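Side-chain contact in transmembrane oligosaccharyl transferase, putative (Archaeoglobus fulgidus, PDB 3VGP), which is the C-terminal globular domain of a putative archaeal membrane oligosaccharyl transferase of the AglB family: residues G113-V116 with D117-T120. The protein carries 1 engineered substitution. Residues are numbered along the deposited sequence; the frame is centred on the assembly and turned at random.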
ATOM      1  N   GLY A 113      -9.526  11.277   4.199  1.00 23.46           N
ATOM      2  CA  GLY A 113     -10.455  12.185   4.851  1.00 25.30           C
ATOM      3  C   GLY A 113      -9.851  13.246   5.756  1.00 26.92           C
ATOM      4  O   GLY A 113     -10.578  13.939   6.471  1.00 29.70           O
ATOM      5  N   TYR A 114      -8.532  13.386   5.739  1.00 24.44           N
ATOM      6  CA  TYR A 114      -7.887  14.387   6.579  1.00 26.24           C
ATOM      7  C   TYR A 114      -7.732  15.705   5.828  1.00 27.47           C
ATOM      8  O   TYR A 114      -7.471  15.725   4.625  1.00 27.77           O
ATOM      9  CB  TYR A 114      -6.515  13.887   7.050  1.00 24.47           C
ATOM     10  CG  TYR A 114      -6.583  12.687   7.964  1.00 24.04           C
ATOM     11  CD1 TYR A 114      -6.900  12.827   9.314  1.00 25.57           C
ATOM     12  CD2 TYR A 114      -6.353  11.401   7.472  1.00 22.64           C
ATOM     13  CE1 TYR A 114      -6.987  11.714  10.153  1.00 25.79           C
ATOM     14  CE2 TYR A 114      -6.438  10.287   8.301  1.00 23.29           C
ATOM     15  CZ  TYR A 114      -6.754  10.450   9.636  1.00 24.79           C
ATOM     16  OH  TYR A 114      -6.835   9.347  10.454  1.00 27.48           O
ATOM     17  N   ASN A 115      -7.914  16.806   6.546  1.00 27.93           N
ATOM     18  CA  ASN A 115      -7.788  18.134   5.960  1.00 29.24           C
ATOM     19  C   ASN A 115      -6.330  18.555   6.123  1.00 29.23           C
ATOM     20  O   ASN A 115      -6.017  19.491   6.855  1.00 28.82           O
ATOM     21  CB  ASN A 115      -8.694  19.113   6.700  1.00 32.16           C
ATOM     22  CG  ASN A 115      -8.972  20.359   5.901  1.00 35.01           C
ATOM     23  OD1 ASN A 115      -8.076  20.915   5.263  1.00 37.79           O
ATOM     24  ND2 ASN A 115     -10.217  20.816   5.937  1.00 35.27           N
ATOM     25  N   VAL A 116      -5.444  17.848   5.431  1.00 29.35           N
ATOM     26  CA  VAL A 116      -4.008  18.096   5.496  1.00 28.71           C
ATOM     27  C   VAL A 116      -3.597  19.536   5.193  1.00 29.54           C
ATOM     28  O   VAL A 116      -2.581  20.015   5.702  1.00 29.83           O
ATOM     29  CB  VAL A 116      -3.256  17.154   4.524  1.00 30.03           C
ATOM     30  CG1 VAL A 116      -3.607  17.501   3.089  1.00 28.65           C
ATOM     31  CG2 VAL A 116      -1.760  17.252   4.754  1.00 28.70           C
ATOM     32  N   ASP A 117      -4.386  20.223   4.373  1.00 27.82           N
ATOM     33  CA  ASP A 117      -4.082  21.597   3.997  1.00 30.06           C
ATOM     34  C   ASP A 117      -4.197  22.600   5.140  1.00 29.11           C
ATOM     35  O   ASP A 117      -3.758  23.746   5.012  1.00 29.81           O
ATOM     36  CB  ASP A 117      -4.965  22.019   2.821  1.00 31.75           C
ATOM     37  CG  ASP A 117      -4.635  21.250   1.552  1.00 33.84           C
ATOM     38  OD1 ASP A 117      -3.460  21.288   1.128  1.00 35.02           O
ATOM     39  OD2 ASP A 117      -5.543  20.606   0.984  1.00 34.25           O
ATOM     40  N   LEU A 118      -4.785  22.167   6.252  1.00 26.79           N
ATOM     41  CA  LEU A 118      -4.920  23.016   7.432  1.00 25.95           C
ATOM     42  C   LEU A 118      -3.840  22.618   8.428  1.00 27.24           C
ATOM     43  O   LEU A 118      -3.881  22.996   9.601  1.00 26.80           O
ATOM     44  CB  LEU A 118      -6.298  22.843   8.074  1.00 25.88           C
ATOM     45  CG  LEU A 118      -7.521  23.308   7.281  1.00 25.87           C
ATOM     46  CD1 LEU A 118      -8.776  23.082   8.118  1.00 26.96           C
ATOM     47  CD2 LEU A 118      -7.379  24.784   6.929  1.00 26.03           C
HETATM   48  N   MSE A 119      -2.874  21.838   7.952  1.00 25.35           N
HETATM   49  CA  MSE A 119      -1.779  21.385   8.795  1.00 25.20           C
HETATM   50  C   MSE A 119      -0.448  21.963   8.324  1.00 25.54           C
HETATM   51  O   MSE A 119      -0.234  22.155   7.126  1.00 25.18           O
HETATM   52  CB  MSE A 119      -1.703  19.859   8.773  1.00 30.11           C
HETATM   53  CG  MSE A 119      -2.944  19.168   9.295  1.00 33.01           C
HETATM   54 SE   MSE A 119      -2.831  17.261   9.032  1.00 45.65          SE
HETATM   55  CE  MSE A 119      -1.470  16.873  10.327  1.00 37.05           C
ATOM     56  N   THR A 120       0.441  22.241   9.271  1.00 25.90           N
ATOM     57  CA  THR A 120       1.758  22.769   8.941  1.00 28.27           C
ATOM     58  C   THR A 120       2.625  21.586   8.524  1.00 29.69           C
ATOM     59  O   THR A 120       2.273  20.436   8.782  1.00 27.35           O
ATOM     60  CB  THR A 120       2.422  23.448  10.152  1.00 28.84           C
ATOM     61  OG1 THR A 120       2.666  22.473  11.174  1.00 30.43           O
ATOM     62  CG2 THR A 120       1.525  24.549  10.706  1.00 30.45           C
TER
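The amide of Asn-115 lies against a purely aliphatic partner, the branch of Leu-118 three residues on. OD1 comes within 3.2 Å of Leu-118 CG, while ND2 approaches Leu-118 CD1 at 3.5 Å. With CG of Asn-115 turned opposite its backbone N (chi1 -161°), the amide lies slantwise across the leucine branch at this surface. Beneath the pair, two successive backbone bonds wind the chain: Leu-118 N gives a nearly straight bond to Asn-115 O (3.0 Å, 164°), and Met-119 N a more bent one to Val-116 O (2.9 Å). Val-116 and selenomethionine Met-119 face the protein instead. CG2 of the valine stands 4.4 Å from SE of Met-119, a loose apolar contact, and the same SE lies 3.8 Å from Val-116 CA. Both side chains also touch Met-109 of helix 105-111 and Ile-124 of helix 121-129. Asp-117 turns its carboxylate to Arg-110, forming a salt bridge back to the preceding helix. The amide-leucine contact at the surface and the apolar valine-selenomethionine contact on the inner side thus share one tight bend: consecutive i to i+3 bonds, characteristic of a short 3-10 turn, here in the loop joining helices 105-111 and 121-129 of the C-terminal globular domain.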